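Local coordinates for hypothetical Membrane Spanning Protein (Bacillus cereus, PDB 2FB5), which probably catalyses the condensation of two ATP molecules into cyclic di-AMP as a diadenylate cyclase, with a likely role in efficient spore formation, at residues S78-A83 against P121-I126; L95-R100 against A137-N142; A116-P121 against N143-A148. All blocks are in the same frame, centred on the assembly; numbering follows the deposited sequence.

Overall arrangement
All three contacts lie within the DisA-type nucleotide-binding domain and are built on one mixed sheet and the helices packed on it. Contact 2 is the core: two parallel strands, nearly every touching residue buried, joined by backbone hydrogen bonds and closed at one end by a salt bridge. Contact 3, about 9 Å away between centres, lies at the sheet's margin, where a short antiparallel pairing mixes buried aliphatic packing with exposed histidines. Between its two segments contact 1 is apolar packing with no hydrogen bond; Glu124 bonds to helix 77-90 further along, at His86 and Arg90. Contacts 1 and 3 share Pro121 and helix 120-126; contacts 2 and 3 use neighbouring strands, 137-141 and 144-150.

Contact 1: residues S78-A83 against P121-I126; sequences SFITTA and PLLESI
Leu123 and Ala83 meet where two helices of the DisA-type nucleotide-binding domain, 77-90 and 120-126, pack next to each other. The short segments run in broadly the same direction, their axes 9.1 Å apart at closest approach and crossing at -40°. The small CB of Ala83 faces the second helix and sits between the side chains of Leu123 and Glu124, two successive residues of that helix. On the Leu123 side, CD1 lies 3.8 Å from Ala83 CB, and CB of the leucine touches the same methyl. The leucine CG stands beside its own backbone N (chi1 -72°), which places it toward the first helix, and chi2 (166°) turns CD1 onto it. There CD1 also reaches the backbone of the preceding turn, 4.1 Å from Ile80 CA; although the bond to Ile80 CB points away, Ile80 CG1 still comes to 4.3 Å from Leu123 CD1. The other branch, CD2, turns to the sheet and packs on Ile96 and Val138.

Glu124 contributes its aliphatic part: CG rests 4.0 Å from Ala83 CB, and the extended chain runs on past the alanine. Its carboxylate finds its partners further along helix 77-90, where OE1 forms a salt bridge with Arg90 and OE2 a hydrogen bond with His86. The charged end is thus held by the same helix that its methylenes pack against, which probably keeps the carboxylate ionised. No hydrogen bond links the two segments themselves, but Glu124 OE2 also lies 3.7 Å from Ala83 CA.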
loop_
_atom_site.group_PDB
_atom_site.type_symbol
_atom_site.label_atom_id
_atom_site.label_comp_id
_atom_site.label_asym_id
_atom_site.label_seq_id
_atom_site.Cartn_x
_atom_site.Cartn_y
_atom_site.Cartn_z
ATOM N N SER A 78 2.717 18.931 -12.182
ATOM C CA SER A 78 2.019 19.645 -13.242
ATOM C C SER A 78 2.853 20.831 -13.762
ATOM O O SER A 78 2.916 21.071 -14.969
ATOM C CB SER A 78 0.607 20.063 -12.817
ATOM O OG SER A 78 0.640 20.999 -11.756
ATOM N N PHE A 79 3.532 21.532 -12.853
ATOM C CA PHE A 79 4.428 22.639 -13.202
ATOM C C PHE A 79 5.624 22.147 -14.023
ATOM O O PHE A 79 6.027 22.784 -14.999
ATOM C CB PHE A 79 4.953 23.294 -11.920
ATOM C CG PHE A 79 3.975 24.214 -11.232
ATOM C CD1 PHE A 79 2.661 24.368 -11.688
ATOM C CD2 PHE A 79 4.387 24.936 -10.104
ATOM C CE1 PHE A 79 1.761 25.228 -11.037
ATOM C CE2 PHE A 79 3.521 25.819 -9.443
ATOM C CZ PHE A 79 2.187 25.965 -9.911
ATOM N N ILE A 80 6.205 21.029 -13.595
ATOM C CA ILE A 80 7.314 20.399 -14.319
ATOM C C ILE A 80 6.840 19.994 -15.729
ATOM O O ILE A 80 7.506 20.302 -16.708
ATOM C CB ILE A 80 7.886 19.188 -13.534
ATOM C CG1 ILE A 80 8.443 19.649 -12.176
ATOM C CG2 ILE A 80 8.971 18.466 -14.351
ATOM C CD1 ILE A 80 8.876 18.492 -11.209
ATOM N N THR A 81 5.678 19.345 -15.817
ATOM C CA THR A 81 5.100 18.924 -17.105
ATOM C C THR A 81 4.864 20.128 -18.033
ATOM O O THR A 81 5.229 20.101 -19.206
ATOM C CB THR A 81 3.775 18.134 -16.879
ATOM O OG1 THR A 81 4.053 16.936 -16.143
ATOM C CG2 THR A 81 3.122 17.746 -18.202
ATOM N N THR A 82 4.276 21.195 -17.499
ATOM C CA THR A 82 4.084 22.421 -18.279
ATOM C C THR A 82 5.406 22.970 -18.833
ATOM O O THR A 82 5.518 23.271 -20.026
ATOM C CB THR A 82 3.378 23.494 -17.446
ATOM O OG1 THR A 82 2.088 23.007 -17.068
ATOM C CG2 THR A 82 3.228 24.784 -18.231
ATOM N N ALA A 83 6.411 23.079 -17.968
ATOM C CA ALA A 83 7.717 23.577 -18.387
ATOM C C ALA A 83 8.297 22.696 -19.501
ATOM O O ALA A 83 8.775 23.207 -20.515
ATOM C CB ALA A 83 8.674 23.664 -17.198
ATOM N N PRO A 121 7.592 29.107 -15.225
ATOM C CA PRO A 121 8.463 30.168 -15.765
ATOM C C PRO A 121 9.942 30.066 -15.314
ATOM O O PRO A 121 10.843 30.310 -16.114
ATOM C CB PRO A 121 7.824 31.448 -15.237
ATOM C CG PRO A 121 6.342 31.106 -15.153
ATOM C CD PRO A 121 6.341 29.667 -14.666
ATOM N N LEU A 122 10.195 29.709 -14.058
ATOM C CA LEU A 122 11.584 29.647 -13.611
ATOM C C LEU A 122 12.356 28.498 -14.281
ATOM O O LEU A 122 13.515 28.661 -14.708
ATOM C CB LEU A 122 11.673 29.590 -12.081
ATOM C CG LEU A 122 13.086 29.422 -11.496
ATOM C CD1 LEU A 122 14.035 30.528 -11.972
ATOM C CD2 LEU A 122 13.031 29.404 -9.975
ATOM N N LEU A 123 11.727 27.339 -14.397
ATOM C CA LEU A 123 12.382 26.210 -15.075
ATOM C C LEU A 123 12.677 26.584 -16.527
ATOM O O LEU A 123 13.746 26.276 -17.061
ATOM C CB LEU A 123 11.506 24.953 -15.024
ATOM C CG LEU A 123 11.358 24.225 -13.688
ATOM C CD1 LEU A 123 10.210 23.228 -13.757
ATOM C CD2 LEU A 123 12.671 23.517 -13.341
ATOM N N GLU A 124 11.721 27.250 -17.169
ATOM C CA GLU A 124 11.894 27.620 -18.572
ATOM C C GLU A 124 12.979 28.679 -18.755
ATOM O O GLU A 124 13.715 28.652 -19.735
ATOM C CB GLU A 124 10.571 28.085 -19.184
ATOM C CG GLU A 124 9.500 26.999 -19.277
ATOM C CD GLU A 124 8.135 27.579 -19.632
ATOM O OE1 GLU A 124 8.106 28.522 -20.444
ATOM O OE2 GLU A 124 7.103 27.106 -19.116
ATOM N N SER A 125 13.074 29.598 -17.798
ATOM C CA SER A 125 14.094 30.630 -17.793
ATOM C C SER A 125 15.496 30.008 -17.641
ATOM O O SER A 125 16.437 30.378 -18.355
ATOM C CB SER A 125 13.803 31.610 -16.655
ATOM O OG SER A 125 14.810 32.594 -16.549
ATOM N N ILE A 126 15.627 29.053 -16.727
ATOM C CA ILE A 126 16.916 28.374 -16.493
ATOM C C ILE A 126 17.471 27.741 -17.769
ATOM O O ILE A 126 18.680 27.798 -18.021
ATOM C CB ILE A 126 16.801 27.316 -15.364
ATOM C CG1 ILE A 126 16.654 28.030 -14.006
ATOM C CG2 ILE A 126 18.045 26.366 -15.352
ATOM C CD1 ILE A 126 16.096 27.150 -12.855
#

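Contact 2: residues L95-R100 against A137-N142; sequences LIVVER and AVLVKN
Parallel pairing of strands 94-98 and 137-141 forms the middle of the mixed sheet in the DisA-type nucleotide-binding domain, with Ile96 beside Val138, Val97 beside Leu139 and Val98 beside Val140. Four backbone hydrogen bonds alternate along the pair in the usual parallel ladder: Val138 N to Leu95 O, Val97 N to Val138 O, Val140 N to Val97 O and Glu99 N to Val140 O. Aliphatic branches mesh on both faces. On one, CG2 of Ile96 meets CG2 of Val140 at 3.9 Å, a diagonal contact between bridges two residues apart; on the other, CG1 of Val97 crosses CD1 of Leu139 at 3.8 Å, and CD2 of Leu95 packs 3.7 Å from Ala137 CB.

Where the strands end, Glu99 and Lys141 close the ladder with a salt bridge, OE2 to NZ at 2.9 Å. The lysine chain bends at CB-CG (chi2 74°) and brings its CD against the glutamate carboxylate, and the ammonium meets OE2 from above the carboxylate plane, 60° out of it. A water accepts from Lys141 NZ at 3.0 Å and donates to Arg100 O at 2.6 Å; a second water links Asn142 N to Glu99 O. The buried glutamate is probably balanced by this lysine, which the first water also ties to the adjoining loop.

Strand 181-185 extends the sheet beyond 94-98, and strand 144-150 lies along the other side of 137-141. Helix 166-175 packs on Leu95 and Val97, whereas helix 120-126 packs on Val138 through Ile126.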
loop_
_atom_site.group_PDB
_atom_site.type_symbol
_atom_site.label_atom_id
_atom_site.label_comp_id
_atom_site.label_asym_id
_atom_site.label_seq_id
_atom_site.Cartn_x
_atom_site.Cartn_y
_atom_site.Cartn_z
ATOM N N LEU A 95 17.432 19.352 -18.697
ATOM C CA LEU A 95 17.832 18.185 -17.930
ATOM C C LEU A 95 17.385 18.422 -16.489
ATOM O O LEU A 95 17.991 19.229 -15.783
ATOM C CB LEU A 95 19.358 18.010 -18.008
ATOM C CG LEU A 95 20.025 16.818 -17.333
ATOM C CD1 LEU A 95 19.560 15.508 -17.937
ATOM C CD2 LEU A 95 21.560 16.930 -17.464
ATOM N N ILE A 96 16.307 17.751 -16.076
ATOM C CA ILE A 96 15.696 17.991 -14.767
ATOM C C ILE A 96 15.668 16.736 -13.908
ATOM O O ILE A 96 14.941 15.782 -14.203
ATOM C CB ILE A 96 14.242 18.540 -14.888
ATOM C CG1 ILE A 96 14.226 19.840 -15.715
ATOM C CG2 ILE A 96 13.655 18.745 -13.489
ATOM C CD1 ILE A 96 12.819 20.471 -15.943
ATOM N N VAL A 97 16.466 16.749 -12.845
ATOM C CA VAL A 97 16.546 15.641 -11.887
ATOM C C VAL A 97 15.449 15.811 -10.831
ATOM O O VAL A 97 15.374 16.857 -10.180
ATOM C CB VAL A 97 17.908 15.644 -11.158
ATOM C CG1 VAL A 97 17.951 14.569 -10.064
ATOM C CG2 VAL A 97 19.057 15.427 -12.151
ATOM N N VAL A 98 14.598 14.802 -10.657
ATOM C CA VAL A 98 13.685 14.827 -9.530
ATOM C C VAL A 98 14.157 13.824 -8.488
ATOM O O VAL A 98 14.145 12.618 -8.737
ATOM C CB VAL A 98 12.229 14.541 -9.938
ATOM C CG1 VAL A 98 11.316 14.703 -8.734
ATOM C CG2 VAL A 98 11.823 15.467 -11.083
ATOM N N GLU A 99 14.598 14.341 -7.342
ATOM C CA GLU A 99 15.015 13.515 -6.222
ATOM C C GLU A 99 13.846 12.675 -5.740
ATOM O O GLU A 99 12.715 13.181 -5.592
ATOM C CB GLU A 99 15.534 14.374 -5.067
ATOM C CG GLU A 99 16.237 13.567 -3.982
ATOM C CD GLU A 99 16.945 14.439 -2.947
ATOM O OE1 GLU A 99 17.528 15.480 -3.322
ATOM O OE2 GLU A 99 16.915 14.076 -1.751
ATOM N N ARG A 100 14.115 11.392 -5.519
ATOM C CA ARG A 100 13.074 10.481 -5.035
ATOM C C ARG A 100 13.438 9.999 -3.618
ATOM O O ARG A 100 13.611 10.839 -2.729
ATOM C CB ARG A 100 12.748 9.378 -6.084
ATOM C CG ARG A 100 12.036 9.966 -7.334
ATOM C CD ARG A 100 11.806 8.969 -8.474
ATOM N NE ARG A 100 10.662 8.075 -8.271
ATOM C CZ ARG A 100 10.762 6.753 -8.138
ATOM N NH1 ARG A 100 11.950 6.168 -8.174
ATOM N NH2 ARG A 100 9.678 6.013 -7.967
ATOM N N ALA A 137 22.342 20.337 -15.196
ATOM C CA ALA A 137 21.072 19.825 -14.695
ATOM C C ALA A 137 20.469 20.705 -13.615
ATOM O O ALA A 137 21.184 21.257 -12.781
ATOM C CB ALA A 137 21.256 18.422 -14.141
ATOM N N VAL A 138 19.145 20.793 -13.621
ATOM C CA VAL A 138 18.411 21.307 -12.475
ATOM C C VAL A 138 18.134 20.148 -11.516
ATOM O O VAL A 138 17.820 19.043 -11.955
ATOM C CB VAL A 138 17.088 21.974 -12.925
ATOM C CG1 VAL A 138 16.045 21.958 -11.814
ATOM C CG2 VAL A 138 17.367 23.389 -13.369
ATOM N N LEU A 139 18.263 20.401 -10.219
ATOM C CA LEU A 139 17.861 19.439 -9.198
ATOM C C LEU A 139 16.587 19.936 -8.531
ATOM O O LEU A 139 16.543 21.072 -8.066
ATOM C CB LEU A 139 18.946 19.291 -8.135
ATOM C CG LEU A 139 18.613 18.490 -6.857
ATOM C CD1 LEU A 139 18.067 17.094 -7.193
ATOM C CD2 LEU A 139 19.866 18.381 -5.983
ATOM N N VAL A 140 15.576 19.070 -8.464
ATOM C CA VAL A 140 14.300 19.402 -7.826
ATOM C C VAL A 140 14.151 18.497 -6.594
ATOM O O VAL A 140 14.343 17.283 -6.690
ATOM C CB VAL A 140 13.118 19.164 -8.801
ATOM C CG1 VAL A 140 11.780 19.110 -8.067
ATOM C CG2 VAL A 140 13.097 20.219 -9.911
ATOM N N LYS A 141 13.853 19.096 -5.444
ATOM C CA LYS A 141 13.493 18.334 -4.257
ATOM C C LYS A 141 12.108 18.809 -3.865
ATOM O O LYS A 141 11.952 19.940 -3.426
ATOM C CB LYS A 141 14.478 18.585 -3.123
ATOM C CG LYS A 141 14.070 18.009 -1.771
ATOM C CD LYS A 141 14.235 16.496 -1.734
ATOM C CE LYS A 141 14.072 15.959 -0.322
ATOM N NZ LYS A 141 14.460 14.518 -0.286
ATOM N N ASN A 142 11.118 17.937 -4.037
ATOM C CA ASN A 142 9.716 18.265 -3.752
ATOM C C ASN A 142 9.273 19.502 -4.542
ATOM O O ASN A 142 9.192 19.435 -5.769
ATOM C CB ASN A 142 9.472 18.377 -2.229
ATOM C CG ASN A 142 7.991 18.294 -1.857
ATOM O OD1 ASN A 142 7.135 17.969 -2.688
ATOM N ND2 ASN A 142 7.684 18.594 -0.590
HETATM O O HOH W 1 12.525 13.122 -2.176
HETATM O O HOH W 2 11.413 15.466 -4.915
#

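Contact 3: residues A116-P121 against N143-A148; sequences AHLTAP and NHIVSA
A chi1 of -175° swings Leu118 CG away from its own amide and onto Ile145, whose CG1 projects close to the nitrogen of its residue. The two side chains cross at about a right angle, Leu118 CG 3.9 Å from Ile145 CG1, while Ile145 CD1 continues to Leu118 CA. This packing follows an antiparallel pairing in which strand 112-117 gives way to the turn before helix 120-126. Ala116 and Ile145 form a hydrogen-bonded pair: Ala116 N donates to Ile145 O at 2.9 Å, and Ile145 N returns a bond of 2.8 Å to Ala116 O. Two residues on, past the non-hydrogen-bonded pair His117-His144, Leu118 N reaches Asn143 O at 3.1 Å, straight at the hydrogen (160°) but 38° out of the carbonyl plane. A water donates to Asn143 O at 2.6 Å and lies in the plane of the His117 ring, 2.7 Å from His117 ND1. Thr119 then N-caps the helix, its OG1 accepting from Leu122 N. With Leu118 N and water as donors, the Asn143 carbonyl at the strand's start is satisfied by both backbone and solvent, while Leu118 and Ile145 give the apolar face toward helix 120-126.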
loop_
_atom_site.group_PDB
_atom_site.type_symbol
_atom_site.label_atom_id
_atom_site.label_comp_id
_atom_site.label_asym_id
_atom_site.label_seq_id
_atom_site.Cartn_x
_atom_site.Cartn_y
_atom_site.Cartn_z
ATOM N N ALA A 116 14.986 27.664 -4.692
ATOM C CA ALA A 116 13.856 28.506 -5.155
ATOM C C ALA A 116 12.524 27.778 -5.192
ATOM O O ALA A 116 12.480 26.560 -5.366
ATOM C CB ALA A 116 14.154 29.033 -6.554
ATOM N N HIS A 117 11.440 28.543 -5.076
ATOM C CA HIS A 117 10.109 28.050 -5.345
ATOM C C HIS A 117 10.070 27.559 -6.796
ATOM O O HIS A 117 10.471 28.273 -7.726
ATOM C CB HIS A 117 9.085 29.179 -5.082
ATOM C CG HIS A 117 7.669 28.837 -5.440
ATOM N ND1 HIS A 117 7.016 27.726 -4.944
ATOM C CD2 HIS A 117 6.760 29.501 -6.198
ATOM C CE1 HIS A 117 5.778 27.699 -5.416
ATOM N NE2 HIS A 117 5.599 28.763 -6.183
ATOM N N LEU A 118 9.628 26.317 -6.989
ATOM C CA LEU A 118 9.561 25.749 -8.336
ATOM C C LEU A 118 8.331 26.274 -9.039
ATOM O O LEU A 118 7.211 26.088 -8.550
ATOM C CB LEU A 118 9.490 24.228 -8.287
ATOM C CG LEU A 118 9.539 23.450 -9.618
ATOM C CD1 LEU A 118 9.972 22.036 -9.349
ATOM C CD2 LEU A 118 8.206 23.448 -10.363
ATOM N N THR A 119 8.542 26.936 -10.181
ATOM C CA THR A 119 7.429 27.345 -11.053
ATOM C C THR A 119 7.850 26.996 -12.469
ATOM O O THR A 119 9.039 26.834 -12.733
ATOM C CB THR A 119 7.161 28.855 -11.042
ATOM O OG1 THR A 119 8.348 29.566 -11.425
ATOM C CG2 THR A 119 6.645 29.342 -9.692
ATOM N N ALA A 120 6.887 26.873 -13.373
ATOM C CA ALA A 120 7.218 26.666 -14.773
ATOM C C ALA A 120 8.025 27.828 -15.390
ATOM O O ALA A 120 9.060 27.568 -16.004
ATOM C CB ALA A 120 5.964 26.320 -15.595
ATOM N N PRO A 121 7.592 29.107 -15.225
ATOM C CA PRO A 121 8.463 30.168 -15.765
ATOM C C PRO A 121 9.942 30.066 -15.314
ATOM O O PRO A 121 10.843 30.310 -16.114
ATOM C CB PRO A 121 7.824 31.448 -15.237
ATOM C CG PRO A 121 6.342 31.106 -15.153
ATOM C CD PRO A 121 6.341 29.667 -14.666
ATOM N N ASN A 143 9.020 20.628 -3.870
ATOM C CA ASN A 143 8.523 21.820 -4.549
ATOM C C ASN A 143 9.571 22.938 -4.646
ATOM O O ASN A 143 9.224 24.113 -4.802
ATOM C CB ASN A 143 7.222 22.343 -3.888
ATOM C CG ASN A 143 6.171 21.255 -3.720
ATOM O OD1 ASN A 143 5.640 21.043 -2.613
ATOM N ND2 ASN A 143 5.874 20.546 -4.805
ATOM N N HIS A 144 10.852 22.564 -4.561
ATOM C CA HIS A 144 11.940 23.533 -4.690
ATOM C C HIS A 144 12.874 23.157 -5.832
ATOM O O HIS A 144 13.097 21.980 -6.099
ATOM C CB HIS A 144 12.775 23.615 -3.397
ATOM C CG HIS A 144 12.080 24.297 -2.261
ATOM N ND1 HIS A 144 12.270 25.630 -1.964
ATOM C CD2 HIS A 144 11.211 23.830 -1.335
ATOM C CE1 HIS A 144 11.525 25.964 -0.926
ATOM N NE2 HIS A 144 10.868 24.892 -0.525
ATOM N N ILE A 145 13.410 24.173 -6.495
ATOM C CA ILE A 145 14.529 24.007 -7.396
ATOM C C ILE A 145 15.738 24.220 -6.501
ATOM O O ILE A 145 16.007 25.339 -6.060
ATOM C CB ILE A 145 14.455 25.027 -8.572
ATOM C CG1 ILE A 145 13.250 24.695 -9.469
ATOM C CG2 ILE A 145 15.766 25.078 -9.377
ATOM C CD1 ILE A 145 12.873 25.795 -10.456
ATOM N N VAL A 146 16.439 23.138 -6.182
ATOM C CA VAL A 146 17.579 23.226 -5.275
ATOM C C VAL A 146 18.706 24.013 -5.943
ATOM O O VAL A 146 19.278 24.929 -5.346
ATOM C CB VAL A 146 18.098 21.817 -4.851
ATOM C CG1 VAL A 146 19.283 21.937 -3.887
ATOM C CG2 VAL A 146 16.983 20.987 -4.213
ATOM N N SER A 147 19.031 23.634 -7.180
ATOM C CA SER A 147 20.198 24.135 -7.872
ATOM C C SER A 147 20.070 23.910 -9.371
ATOM O O SER A 147 19.195 23.164 -9.817
ATOM C CB SER A 147 21.450 23.411 -7.357
ATOM O OG SER A 147 21.223 22.017 -7.325
ATOM N N ALA A 148 20.968 24.541 -10.132
ATOM C CA ALA A 148 20.985 24.440 -11.590
ATOM C C ALA A 148 22.421 24.399 -12.075
ATOM O O ALA A 148 23.348 24.626 -11.296
ATOM C CB ALA A 148 20.247 25.637 -12.217
HETATM O O HOH W 3 8.011 25.879 -3.293
#